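Local coordinates for protein oxidoreductase (Ralstonia eutropha, PDB 3HJ9) that binds flavin mononucleotide and probably acts as an FMN-dependent oxidoreductase of the nitroreductase family, at residues 84-94 with 159-170; 179-190 with 204-214. All blocks are in the same frame, centred on the assembly; numbering follows the deposited sequence. Where two conformers were deposited one is given.

Contact 1: 84-94 with 159-170; sequences TAPSPYGETVI and FSAAAAGAMAEN. With FMN (flavin mononucleotide), chain F.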
loop_
_atom_site.group_PDB
_atom_site.type_symbol
_atom_site.label_atom_id
_atom_site.label_comp_id
_atom_site.label_asym_id
_atom_site.label_seq_id
_atom_site.Cartn_x
_atom_site.Cartn_y
_atom_site.Cartn_z
ATOM N N THR A 84 10.957 0.470 5.482
ATOM C CA THR A 84 10.721 -0.148 4.182
ATOM C C THR A 84 9.476 0.404 3.503
ATOM O O THR A 84 9.372 0.251 2.306
ATOM C CB THR A 84 10.572 -1.682 4.309
ATOM O OG1 THR A 84 9.591 -1.930 5.304
ATOM C CG2 THR A 84 11.935 -2.344 4.716
ATOM N N ALA A 85 8.572 1.053 4.257
ATOM C CA ALA A 85 7.312 1.638 3.759
ATOM C C ALA A 85 7.245 3.111 4.186
ATOM O O ALA A 85 7.779 3.497 5.250
ATOM C CB ALA A 85 6.102 0.863 4.301
ATOM N N PRO A 86 6.607 3.951 3.363
ATOM C CA PRO A 86 6.492 5.361 3.724
ATOM C C PRO A 86 5.508 5.605 4.882
ATOM O O PRO A 86 4.747 4.713 5.290
ATOM C CB PRO A 86 5.988 5.995 2.431
ATOM C CG PRO A 86 5.136 4.887 1.833
ATOM C CD PRO A 86 5.866 3.640 2.125
ATOM N N SER A 87 5.568 6.806 5.417
ATOM C CA SER A 87 4.636 7.246 6.473
ATOM C C SER A 87 4.551 8.766 6.483
ATOM O O SER A 87 5.573 9.396 6.335
ATOM C CB SER A 87 5.072 6.723 7.855
ATOM O OG SER A 87 6.289 7.331 8.277
ATOM N N PRO A 88 3.351 9.352 6.710
ATOM C CA PRO A 88 3.174 10.813 6.702
ATOM C C PRO A 88 4.093 11.515 7.716
ATOM O O PRO A 88 4.217 11.043 8.852
ATOM C CB PRO A 88 1.690 10.984 7.072
ATOM C CG PRO A 88 1.373 9.809 7.832
ATOM C CD PRO A 88 2.129 8.685 7.200
ATOM N N TYR A 89 4.779 12.569 7.272
ATOM C CA TYR A 89 5.769 13.307 8.099
ATOM C C TYR A 89 6.911 12.454 8.714
ATOM O O TYR A 89 7.592 12.904 9.616
ATOM C CB TYR A 89 5.088 14.097 9.252
ATOM C CG TYR A 89 4.275 15.315 8.908
ATOM C CD1 TYR A 89 4.708 16.248 7.958
ATOM C CD2 TYR A 89 3.140 15.640 9.669
ATOM C CE1 TYR A 89 3.965 17.410 7.699
ATOM C CE2 TYR A 89 2.399 16.797 9.432
ATOM C CZ TYR A 89 2.818 17.679 8.450
ATOM O OH TYR A 89 2.073 18.791 8.206
ATOM N N GLY A 90 7.124 11.224 8.252
ATOM C CA GLY A 90 8.134 10.336 8.855
ATOM C C GLY A 90 7.783 9.799 10.249
ATOM O O GLY A 90 8.592 9.090 10.840
ATOM N N GLU A 91 6.590 10.128 10.767
ATOM C CA GLU A 91 6.092 9.659 12.067
ATOM C C GLU A 91 5.703 8.224 11.852
ATOM O O GLU A 91 5.216 7.872 10.791
ATOM C CB GLU A 91 4.797 10.416 12.480
ATOM C CG GLU A 91 4.927 11.907 12.750
ATOM C CD GLU A 91 5.407 12.274 14.168
ATOM O OE1 GLU A 91 5.217 11.497 15.145
ATOM O OE2 GLU A 91 5.934 13.398 14.300
ATOM N N THR A 92 5.891 7.394 12.862
ATOM C CA THR A 92 5.508 5.997 12.771
ATOM C C THR A 92 4.027 5.935 13.106
ATOM O O THR A 92 3.670 5.753 14.244
ATOM C CB THR A 92 6.317 5.107 13.758
ATOM O OG1 THR A 92 7.703 5.425 13.660
ATOM C CG2 THR A 92 6.075 3.600 13.445
ATOM N N VAL A 93 3.157 6.097 12.129
ATOM C CA VAL A 93 1.721 6.109 12.423
ATOM C C VAL A 93 1.134 4.698 12.621
ATOM O O VAL A 93 0.159 4.552 13.363
ATOM C CB VAL A 93 0.917 6.954 11.399
ATOM C CG1 VAL A 93 1.448 8.419 11.441
ATOM C CG2 VAL A 93 0.944 6.324 9.958
ATOM N N ILE A 94 1.745 3.685 12.000
ATOM C CA ILE A 94 1.302 2.302 12.069
ATOM C C ILE A 94 2.311 1.426 12.832
ATOM O O ILE A 94 3.489 1.463 12.537
ATOM C CB ILE A 94 1.080 1.707 10.633
ATOM C CG1 ILE A 94 -0.064 2.436 9.895
ATOM C CG2 ILE A 94 0.783 0.217 10.656
ATOM C CD1 ILE A 94 -1.468 2.336 10.577
ATOM N N PHE A 159 -4.408 8.751 5.525
ATOM C CA PHE A 159 -2.962 8.562 5.798
ATOM C C PHE A 159 -2.674 7.239 6.494
ATOM O O PHE A 159 -1.753 6.529 6.093
ATOM C CB PHE A 159 -2.426 9.734 6.591
ATOM C CG PHE A 159 -2.280 11.023 5.809
ATOM C CD1 PHE A 159 -2.756 11.198 4.495
ATOM C CD2 PHE A 159 -1.768 12.117 6.453
ATOM C CE1 PHE A 159 -2.631 12.376 3.841
ATOM C CE2 PHE A 159 -1.663 13.351 5.789
ATOM C CZ PHE A 159 -2.072 13.471 4.480
ATOM N N SER A 160 -3.476 6.891 7.496
ATOM C CA SER A 160 -3.358 5.607 8.219
ATOM C C SER A 160 -3.563 4.417 7.300
ATOM O O SER A 160 -2.743 3.499 7.271
ATOM C CB SER A 160 -4.411 5.490 9.314
ATOM O OG SER A 160 -4.241 6.498 10.258
ATOM N N ALA A 161 -4.669 4.451 6.544
ATOM C CA ALA A 161 -5.047 3.367 5.598
ATOM C C ALA A 161 -4.021 3.212 4.461
ATOM O O ALA A 161 -3.683 2.097 4.121
ATOM C CB ALA A 161 -6.480 3.606 5.009
ATOM N N ALA A 162 -3.515 4.326 3.912
ATOM C CA ALA A 162 -2.490 4.299 2.837
ATOM C C ALA A 162 -1.164 3.702 3.321
ATOM O O ALA A 162 -0.613 2.793 2.659
ATOM C CB ALA A 162 -2.250 5.694 2.232
ATOM N N ALA A 163 -0.695 4.175 4.487
ATOM C CA ALA A 163 0.516 3.648 5.172
ATOM C C ALA A 163 0.348 2.161 5.449
ATOM O O ALA A 163 1.216 1.382 5.061
ATOM C CB ALA A 163 0.792 4.410 6.494
ATOM N N ALA A 164 -0.777 1.769 6.068
ATOM C CA ALA A 164 -1.077 0.341 6.305
ATOM C C ALA A 164 -1.145 -0.495 4.992
ATOM O O ALA A 164 -0.595 -1.612 4.926
ATOM C CB ALA A 164 -2.330 0.160 7.143
ATOM N N GLY A 165 -1.745 0.094 3.948
ATOM C CA GLY A 165 -1.804 -0.521 2.638
ATOM C C GLY A 165 -0.439 -0.804 2.020
ATOM O O GLY A 165 -0.226 -1.846 1.432
ATOM N N ALA A 166 0.458 0.175 2.113
ATOM C CA ALA A 166 1.826 0.074 1.604
ATOM C C ALA A 166 2.577 -1.011 2.330
ATOM O O ALA A 166 3.246 -1.824 1.705
ATOM C CB ALA A 166 2.546 1.377 1.763
HETATM N N MSE A 167 2.414 -1.051 3.649
HETATM C CA MSE A 167 3.104 -2.033 4.483
HETATM C C MSE A 167 2.562 -3.426 4.220
HETATM O O MSE A 167 3.334 -4.403 4.104
HETATM C CB MSE A 167 2.961 -1.686 5.961
HETATM C CG MSE A 167 3.604 -0.370 6.275
HETATM SE SE MSE A 167 2.961 0.341 7.967
HETATM C CE MSE A 167 4.310 -0.320 9.134
ATOM N N ALA A 168 1.243 -3.508 4.093
ATOM C CA ALA A 168 0.581 -4.786 3.724
ATOM C C ALA A 168 1.017 -5.186 2.306
ATOM O O ALA A 168 1.114 -6.381 2.022
ATOM C CB ALA A 168 -0.944 -4.658 3.788
ATOM N N GLU A 169 1.302 -4.204 1.418
ATOM C CA GLU A 169 1.751 -4.544 0.054
ATOM C C GLU A 169 3.168 -5.126 0.055
ATOM O O GLU A 169 3.447 -6.079 -0.674
ATOM C CB GLU A 169 1.634 -3.352 -0.905
ATOM C CG GLU A 169 1.909 -3.677 -2.356
ATOM C CD GLU A 169 0.945 -4.687 -2.982
ATOM O OE1 GLU A 169 -0.021 -5.129 -2.312
ATOM O OE2 GLU A 169 1.158 -5.031 -4.179
ATOM N N ASN A 170 4.065 -4.546 0.861
ATOM C CA ASN A 170 5.388 -5.122 1.048
ATOM C C ASN A 170 5.261 -6.587 1.501
ATOM O O ASN A 170 6.004 -7.438 1.025
ATOM C CB ASN A 170 6.213 -4.363 2.097
ATOM C CG ASN A 170 6.698 -3.010 1.617
ATOM O OD1 ASN A 170 6.517 -2.649 0.452
ATOM N ND2 ASN A 170 7.302 -2.237 2.535
HETATM N N1 FMN F . 5.686 13.727 1.444
HETATM C C2 FMN F . 5.518 15.013 0.984
HETATM O O2 FMN F . 6.489 15.695 0.690
HETATM N N3 FMN F . 4.239 15.531 0.828
HETATM C C4 FMN F . 3.129 14.805 1.169
HETATM O O4 FMN F . 2.004 15.318 0.985
HETATM C C4A FMN F . 3.287 13.512 1.653
HETATM N N5 FMN F . 2.168 12.751 1.954
HETATM C C5A FMN F . 2.265 11.446 2.384
HETATM C C6 FMN F . 1.080 10.738 2.677
HETATM C C7 FMN F . 1.159 9.408 3.112
HETATM C C7M FMN F . -0.101 8.655 3.405
HETATM C C8 FMN F . 2.404 8.803 3.267
HETATM C C8M FMN F . 2.536 7.383 3.738
HETATM C C9 FMN F . 3.571 9.501 2.979
HETATM C C9A FMN F . 3.542 10.853 2.531
HETATM N N10 FMN F . 4.694 11.627 2.226
HETATM C C10 FMN F . 4.572 12.955 1.786
HETATM C "C1'" FMN F . 6.068 11.046 2.321
HETATM C "C2'" FMN F . 6.586 10.932 3.727
HETATM O "O2'" FMN F . 6.884 12.233 4.159
HETATM C "C3'" FMN F . 7.809 10.019 3.783
HETATM O "O3'" FMN F . 7.363 8.738 3.451
HETATM C "C4'" FMN F . 8.539 10.078 5.146
HETATM O "O4'" FMN F . 9.161 11.321 5.223
HETATM C "C5'" FMN F . 9.649 9.070 5.373
HETATM O "O5'" FMN F . 10.546 9.106 4.277
HETATM P P FMN F . 10.732 7.760 3.415
HETATM O O1P FMN F . 10.735 6.490 4.225
HETATM O O2P FMN F . 9.566 7.580 2.437
HETATM O O3P FMN F . 12.009 7.999 2.650
#
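Met167, a selenomethionine, has CG beside its backbone N, and chi1 (-63°) and chi2 (162°) carry SE alongside Ile94. The bend at chi3 (94°) places CE, which lies 3.9 Å from Ile94 CG2. Ile94 keeps CG2 anti to its own backbone N, and this branch meets the selenium, with CG2 to SE at 3.5 Å. The two side chains run past each other in opposite directions. The other branch of Ile94 lies over the helix backbone, with CD1 3.7 Å from Ser160 O. Ala163 CB touches both Ile94 CG1 and Val93 CG2. Ala85 CB presses on the stem of Met167, and its 3.4 Å to Met167 CG is tight for two carbons. Pro86 CD rests on Ala166 CB.

At the start of helix segment 159-170, Pro88 CB reaches CD2 of the Phe159 ring at 3.7 Å. The flavin lies over one face of this ring. The flavin methyl C7M also touches Ala162 CB, 3.8 Å away. Ser87 N donates to the ribityl O3' at 3.3 Å, and Ser87 OG bonds back to Glu91 O.

At the other end, Asn170 ND2 gives a weak bond to Thr84 O (3.2 Å), the one hydrogen bond across the segments. Asn170 ND2 and Thr84 OG1 both also bond Ala71 O. Arg49 of the second subunit bonds Thr84 O as well. The contact is mainly apolar. Small alanines let the loop lie close to the helix, while loop backbone and ring carbons hold the dimethylbenzene end and ribityl chain of FMN.

Contact 2: 179-190 with 204-214; sequences GLGAVVRGWLNR and EPILSQTIGRA. With FMN (flavin mononucleotide), chain C.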
loop_
_atom_site.group_PDB
_atom_site.type_symbol
_atom_site.label_atom_id
_atom_site.label_comp_id
_atom_site.label_asym_id
_atom_site.label_seq_id
_atom_site.Cartn_x
_atom_site.Cartn_y
_atom_site.Cartn_z
ATOM N N GLY A 179 6.933 -18.028 -1.572
ATOM C CA GLY A 179 5.977 -19.127 -1.731
ATOM C C GLY A 179 4.911 -19.227 -0.648
ATOM O O GLY A 179 4.427 -20.323 -0.357
ATOM N N LEU A 180 4.529 -18.090 -0.072
ATOM C CA LEU A 180 3.526 -18.035 0.979
ATOM C C LEU A 180 2.259 -17.349 0.446
ATOM O O LEU A 180 2.310 -16.557 -0.495
ATOM C CB LEU A 180 4.056 -17.236 2.178
ATOM C CG LEU A 180 5.217 -17.779 3.013
ATOM C CD1 LEU A 180 5.666 -16.738 4.058
ATOM C CD2 LEU A 180 4.792 -19.100 3.701
ATOM N N GLY A 181 1.127 -17.676 1.056
ATOM C CA GLY A 181 -0.146 -17.029 0.774
ATOM C C GLY A 181 -0.344 -15.872 1.744
ATOM O O GLY A 181 0.207 -15.878 2.869
ATOM N N ALA A 182 -1.144 -14.890 1.317
ATOM C CA ALA A 182 -1.518 -13.734 2.112
ATOM C C ALA A 182 -2.897 -13.181 1.673
ATOM O O ALA A 182 -3.296 -13.376 0.517
ATOM C CB ALA A 182 -0.419 -12.616 2.009
ATOM N N VAL A 183 -3.619 -12.529 2.596
ATOM C CA VAL A 183 -4.873 -11.802 2.244
ATOM C C VAL A 183 -5.044 -10.670 3.241
ATOM O O VAL A 183 -5.009 -10.916 4.460
ATOM C CB VAL A 183 -6.107 -12.712 2.141
ATOM C CG1 VAL A 183 -6.412 -13.393 3.467
ATOM C CG2 VAL A 183 -7.375 -11.918 1.625
ATOM N N VAL A 184 -5.053 -9.426 2.739
ATOM C CA VAL A 184 -5.303 -8.250 3.551
ATOM C C VAL A 184 -6.830 -8.229 3.819
ATOM O O VAL A 184 -7.645 -8.638 2.960
ATOM C CB VAL A 184 -4.778 -6.925 2.885
ATOM C CG1 VAL A 184 -5.567 -6.559 1.604
ATOM C CG2 VAL A 184 -4.825 -5.794 3.921
ATOM N N ARG A 185 -7.213 -7.846 5.037
ATOM C CA ARG A 185 -8.621 -7.823 5.467
ATOM C C ARG A 185 -8.897 -6.510 6.168
ATOM O O ARG A 185 -8.191 -6.146 7.127
ATOM C CB ARG A 185 -8.949 -9.005 6.362
ATOM C CG ARG A 185 -8.394 -10.325 5.837
ATOM C CD ARG A 185 -8.326 -11.369 6.906
ATOM N NE ARG A 185 -9.618 -11.878 7.308
ATOM C CZ ARG A 185 -9.794 -12.772 8.283
ATOM N NH1 ARG A 185 -8.759 -13.262 8.959
ATOM N NH2 ARG A 185 -11.004 -13.196 8.584
ATOM N N GLY A 186 -9.895 -5.805 5.661
ATOM C CA GLY A 186 -10.332 -4.502 6.142
ATOM C C GLY A 186 -11.652 -4.545 6.845
ATOM O O GLY A 186 -12.034 -3.562 7.450
ATOM N N TRP A 187 -12.383 -5.651 6.712
ATOM C CA TRP A 187 -13.606 -5.863 7.456
ATOM C C TRP A 187 -13.224 -6.241 8.877
ATOM O O TRP A 187 -13.135 -7.436 9.216
ATOM C CB TRP A 187 -14.477 -6.936 6.817
ATOM C CG TRP A 187 -15.330 -6.391 5.752
ATOM C CD1 TRP A 187 -15.028 -6.245 4.437
ATOM C CD2 TRP A 187 -16.659 -5.910 5.927
ATOM N NE1 TRP A 187 -16.117 -5.733 3.763
ATOM C CE2 TRP A 187 -17.133 -5.518 4.655
ATOM C CE3 TRP A 187 -17.513 -5.808 7.033
ATOM C CZ2 TRP A 187 -18.402 -4.992 4.463
ATOM C CZ3 TRP A 187 -18.807 -5.284 6.841
ATOM C CH2 TRP A 187 -19.237 -4.902 5.568
ATOM N N LEU A 188 -13.016 -5.201 9.690
ATOM C CA LEU A 188 -12.636 -5.328 11.099
ATOM C C LEU A 188 -13.668 -4.679 11.993
ATOM O O LEU A 188 -14.091 -3.573 11.701
ATOM C CB LEU A 188 -11.277 -4.634 11.369
ATOM C CG LEU A 188 -10.027 -5.063 10.587
ATOM C CD1 LEU A 188 -8.782 -4.339 11.219
ATOM C CD2 LEU A 188 -9.836 -6.579 10.585
ATOM N N ASN A 189 -14.110 -5.392 13.038
ATOM C CA ASN A 189 -14.869 -4.796 14.130
ATOM C C ASN A 189 -13.735 -4.171 14.968
ATOM O O ASN A 189 -13.137 -4.820 15.849
ATOM C CB ASN A 189 -15.697 -5.844 14.896
ATOM C CG ASN A 189 -16.570 -5.216 15.974
ATOM O OD1 ASN A 189 -16.215 -4.158 16.538
ATOM N ND2 ASN A 189 -17.727 -5.819 16.231
ATOM N N ARG A 190 -13.418 -2.908 14.659
ATOM C CA ARG A 190 -12.217 -2.278 15.219
ATOM C C ARG A 190 -12.228 -2.179 16.742
ATOM O O ARG A 190 -11.237 -2.514 17.386
ATOM C CB ARG A 190 -11.964 -0.894 14.589
ATOM C CG ARG A 190 -11.809 -0.937 13.109
ATOM C CD ARG A 190 -11.571 0.427 12.587
ATOM N NE ARG A 190 -11.278 0.420 11.171
ATOM C CZ ARG A 190 -10.967 1.508 10.456
ATOM N NH1 ARG A 190 -10.924 2.707 11.026
ATOM N NH2 ARG A 190 -10.698 1.402 9.153
ATOM N N GLU A 204 -5.892 2.266 17.023
ATOM C CA GLU A 204 -7.016 1.759 16.230
ATOM C C GLU A 204 -6.553 0.743 15.182
ATOM O O GLU A 204 -5.738 1.100 14.335
ATOM C CB GLU A 204 -7.691 2.931 15.513
ATOM C CG GLU A 204 -8.853 2.518 14.594
ATOM C CD GLU A 204 -9.564 3.685 13.951
ATOM O OE1 GLU A 204 -8.845 4.594 13.471
ATOM O OE2 GLU A 204 -10.829 3.647 13.876
ATOM N N PRO A 205 -7.059 -0.515 15.238
ATOM C CA PRO A 205 -6.762 -1.469 14.163
ATOM C C PRO A 205 -7.357 -0.966 12.847
ATOM O O PRO A 205 -8.519 -0.555 12.854
ATOM C CB PRO A 205 -7.481 -2.768 14.595
ATOM C CG PRO A 205 -7.947 -2.561 15.981
ATOM C CD PRO A 205 -7.895 -1.103 16.311
ATOM N N ILE A 206 -6.563 -0.958 11.772
ATOM C CA ILE A 206 -6.982 -0.459 10.450
ATOM C C ILE A 206 -7.181 -1.595 9.444
ATOM O O ILE A 206 -8.125 -1.592 8.696
ATOM C CB ILE A 206 -5.917 0.557 9.844
ATOM C CG1 ILE A 206 -5.711 1.757 10.760
ATOM C CG2 ILE A 206 -6.415 1.159 8.535
ATOM C CD1 ILE A 206 -7.072 2.508 11.131
ATOM N N LEU A 207 -6.209 -2.492 9.368
ATOM C CA LEU A 207 -6.235 -3.667 8.503
ATOM C C LEU A 207 -5.573 -4.824 9.206
ATOM O O LEU A 207 -4.726 -4.616 10.081
ATOM C CB LEU A 207 -5.404 -3.419 7.228
ATOM C CG LEU A 207 -5.767 -2.336 6.237
ATOM C CD1 LEU A 207 -4.597 -2.171 5.217
ATOM C CD2 LEU A 207 -7.113 -2.643 5.539
ATOM N N SER A 208 -5.987 -6.035 8.862
ATOM C CA SER A 208 -5.263 -7.227 9.284
ATOM C C SER A 208 -4.797 -7.956 8.002
ATOM O O SER A 208 -5.203 -7.605 6.872
ATOM C CB SER A 208 -6.090 -8.131 10.190
ATOM O OG SER A 208 -7.202 -8.585 9.481
ATOM N N GLN A 209 -3.904 -8.927 8.166
ATOM C CA GLN A 209 -3.439 -9.729 7.020
ATOM C C GLN A 209 -3.096 -11.123 7.471
ATOM O O GLN A 209 -2.221 -11.312 8.339
ATOM C CB GLN A 209 -2.254 -9.053 6.372
ATOM C CG GLN A 209 -1.831 -9.571 4.978
ATOM C CD GLN A 209 -0.679 -8.711 4.416
ATOM O OE1 GLN A 209 0.056 -8.091 5.198
ATOM N NE2 GLN A 209 -0.533 -8.649 3.080
ATOM N N THR A 210 -3.794 -12.093 6.883
ATOM C CA THR A 210 -3.671 -13.497 7.268
ATOM C C THR A 210 -2.633 -14.130 6.360
ATOM O O THR A 210 -2.758 -14.024 5.157
ATOM C CB THR A 210 -5.020 -14.153 7.175
ATOM O OG1 THR A 210 -5.862 -13.450 8.081
ATOM C CG2 THR A 210 -4.984 -15.610 7.541
ATOM N N ILE A 211 -1.612 -14.757 6.958
ATOM C CA ILE A 211 -0.463 -15.288 6.226
ATOM C C ILE A 211 -0.123 -16.724 6.600
ATOM O O ILE A 211 -0.218 -17.117 7.765
ATOM C CB ILE A 211 0.764 -14.341 6.460
ATOM C CG1 ILE A 211 0.501 -12.979 5.804
ATOM C CG2 ILE A 211 2.095 -14.962 5.933
ATOM C CD1 ILE A 211 1.546 -11.919 6.044
ATOM N N GLY A 212 0.233 -17.502 5.583
ATOM C CA GLY A 212 0.713 -18.862 5.729
ATOM C C GLY A 212 0.987 -19.531 4.394
ATOM O O GLY A 212 0.819 -18.896 3.333
ATOM N N ARG A 213 1.436 -20.789 4.425
ATOM C CA ARG A 213 1.553 -21.567 3.200
ATOM C C ARG A 213 0.138 -21.820 2.707
ATOM O O ARG A 213 -0.754 -22.089 3.504
ATOM C CB ARG A 213 2.306 -22.904 3.376
ATOM C CG ARG A 213 3.789 -22.784 3.071
ATOM C CD ARG A 213 4.661 -24.002 3.409
ATOM N NE ARG A 213 5.022 -24.078 4.837
ATOM C CZ ARG A 213 5.897 -23.272 5.495
ATOM N NH1 ARG A 213 6.529 -22.216 4.902
ATOM N NH2 ARG A 213 6.126 -23.497 6.799
ATOM N N ALA A 214 -0.052 -21.728 1.393
ATOM C CA ALA A 214 -1.342 -21.996 0.755
ATOM C C ALA A 214 -1.700 -23.455 0.992
ATOM O O ALA A 214 -0.809 -24.281 1.048
ATOM C CB ALA A 214 -1.282 -21.693 -0.762
HETATM N N1 FMN C . -10.499 -9.915 1.445
HETATM C C2 FMN C . -11.237 -10.599 2.393
HETATM O O2 FMN C . -11.433 -11.811 2.272
HETATM N N3 FMN C . -11.738 -9.908 3.493
HETATM C C4 FMN C . -11.541 -8.539 3.628
HETATM O O4 FMN C . -12.010 -7.975 4.627
HETATM C C4A FMN C . -10.794 -7.845 2.662
HETATM N N5 FMN C . -10.570 -6.486 2.775
HETATM C C5A FMN C . -9.768 -5.820 1.862
HETATM C C6 FMN C . -9.554 -4.461 2.058
HETATM C C7 FMN C . -8.767 -3.742 1.145
HETATM C C7M FMN C . -8.540 -2.272 1.362
HETATM C C8 FMN C . -8.213 -4.379 0.027
HETATM C C8M FMN C . -7.394 -3.600 -0.957
HETATM C C9 FMN C . -8.446 -5.751 -0.181
HETATM C C9A FMN C . -9.228 -6.493 0.735
HETATM N N10 FMN C . -9.480 -7.861 0.610
HETATM C C10 FMN C . -10.269 -8.539 1.559
HETATM C "C1'" FMN C . -8.882 -8.684 -0.497
HETATM C "C2'" FMN C . -9.635 -8.603 -1.797
HETATM O "O2'" FMN C . -10.858 -9.307 -1.714
HETATM C "C3'" FMN C . -8.735 -9.172 -2.885
HETATM O "O3'" FMN C . -7.666 -8.268 -3.068
HETATM C "C4'" FMN C . -9.554 -9.350 -4.178
HETATM O "O4'" FMN C . -10.302 -10.550 -4.015
HETATM C "C5'" FMN C . -8.704 -9.418 -5.438
HETATM O "O5'" FMN C . -7.891 -10.585 -5.323
HETATM P P FMN C . -6.306 -10.467 -5.453
HETATM O O1P FMN C . -5.869 -9.587 -6.595
HETATM O O2P FMN C . -5.775 -9.867 -4.164
HETATM O O3P FMN C . -5.766 -11.881 -5.664
HETATM O O HOH W 1 1.933 -21.184 -0.457
HETATM O O HOH W 2 -10.819 -1.442 8.694
#
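Arg185 and Ser208 bond N to O in both directions, and the flavin lies beside this pair. Trp187 N donates to FMN O4 at 3.1 Å, and a weak bond from Gly186 N reaches the same oxygen. The edge of the Trp187 ring is turned to O4. Val184 CG1 packs on FMN C9 at 3.5 Å, and Val183 CG2 lies near N1.

Behind these groups, strand 181-185 pairs with strand 204-212. Gly181 with Gly212, Val183 with Thr210 and Arg185 with Ser208 are the hydrogen-bonded pairs. Ala182 with Ile211 and Val184 with Gln209 are the non-hydrogen-bonded pairs between them. Ala182, Val184, Gln209 and Ile211 point to the face covered by helix 156-177 and helix 62-73. On the other face, Arg185 bends at chi3 (72°), and NH1 reaches Thr210 OG1 at 3.0 Å, with the hydroxyl oxygen 19° out of the guanidinium plane. Its NH2 forms a salt bridge with Asp130, and Asp138 also bonds Thr210 OG1.

Past the strand, Leu188 CD1 lies on the Ile206 backbone, and CD2 meets Ser208 OG at 3.5 Å. Water 2 donates to Gly186 O and Ile206 O and accepts from Arg190 NH2. The extended Arg190 forms a salt bridge, NH1 to Glu204 OE2 at 3.0 Å. The two planes stand 86° apart. NH1 meets OE2 from above the carboxylate plane, while OE2 lies near the guanidinium plane. Glu157 also pairs with Arg190, and His145 with Glu204. Ile206 CD1 lies over one guanidinium face, toward its rim. Ile206 and Leu207 form a classic beta bulge opposite Phe141. This antiparallel strand pair, with backbone N-H groups at its end turned to the flavin, is consistent with the FMN site of the nitroreductase fold.

How the contacts relate
Both contacts are buried, and both meet FMN and the second subunit. Contact 1 joins a loop to helix 156-177 and is almost wholly apolar. Contact 2 joins two sheet strands by backbone hydrogen bonds, and its ends are more exposed and more polar. The helix leads along the chain into strand 181-185. It also packs on strand 203-212: Ala164 CB touches Leu207 CD1 at 3.8 Å, and Gln209 NE2 probably bonds Ala168 O. Each subunit thus contributes to two flavin sites. Residues 84-94 and 159-170 hold one FMN, which Trp187 of the second subunit also binds. Residues 179-190 hold the other.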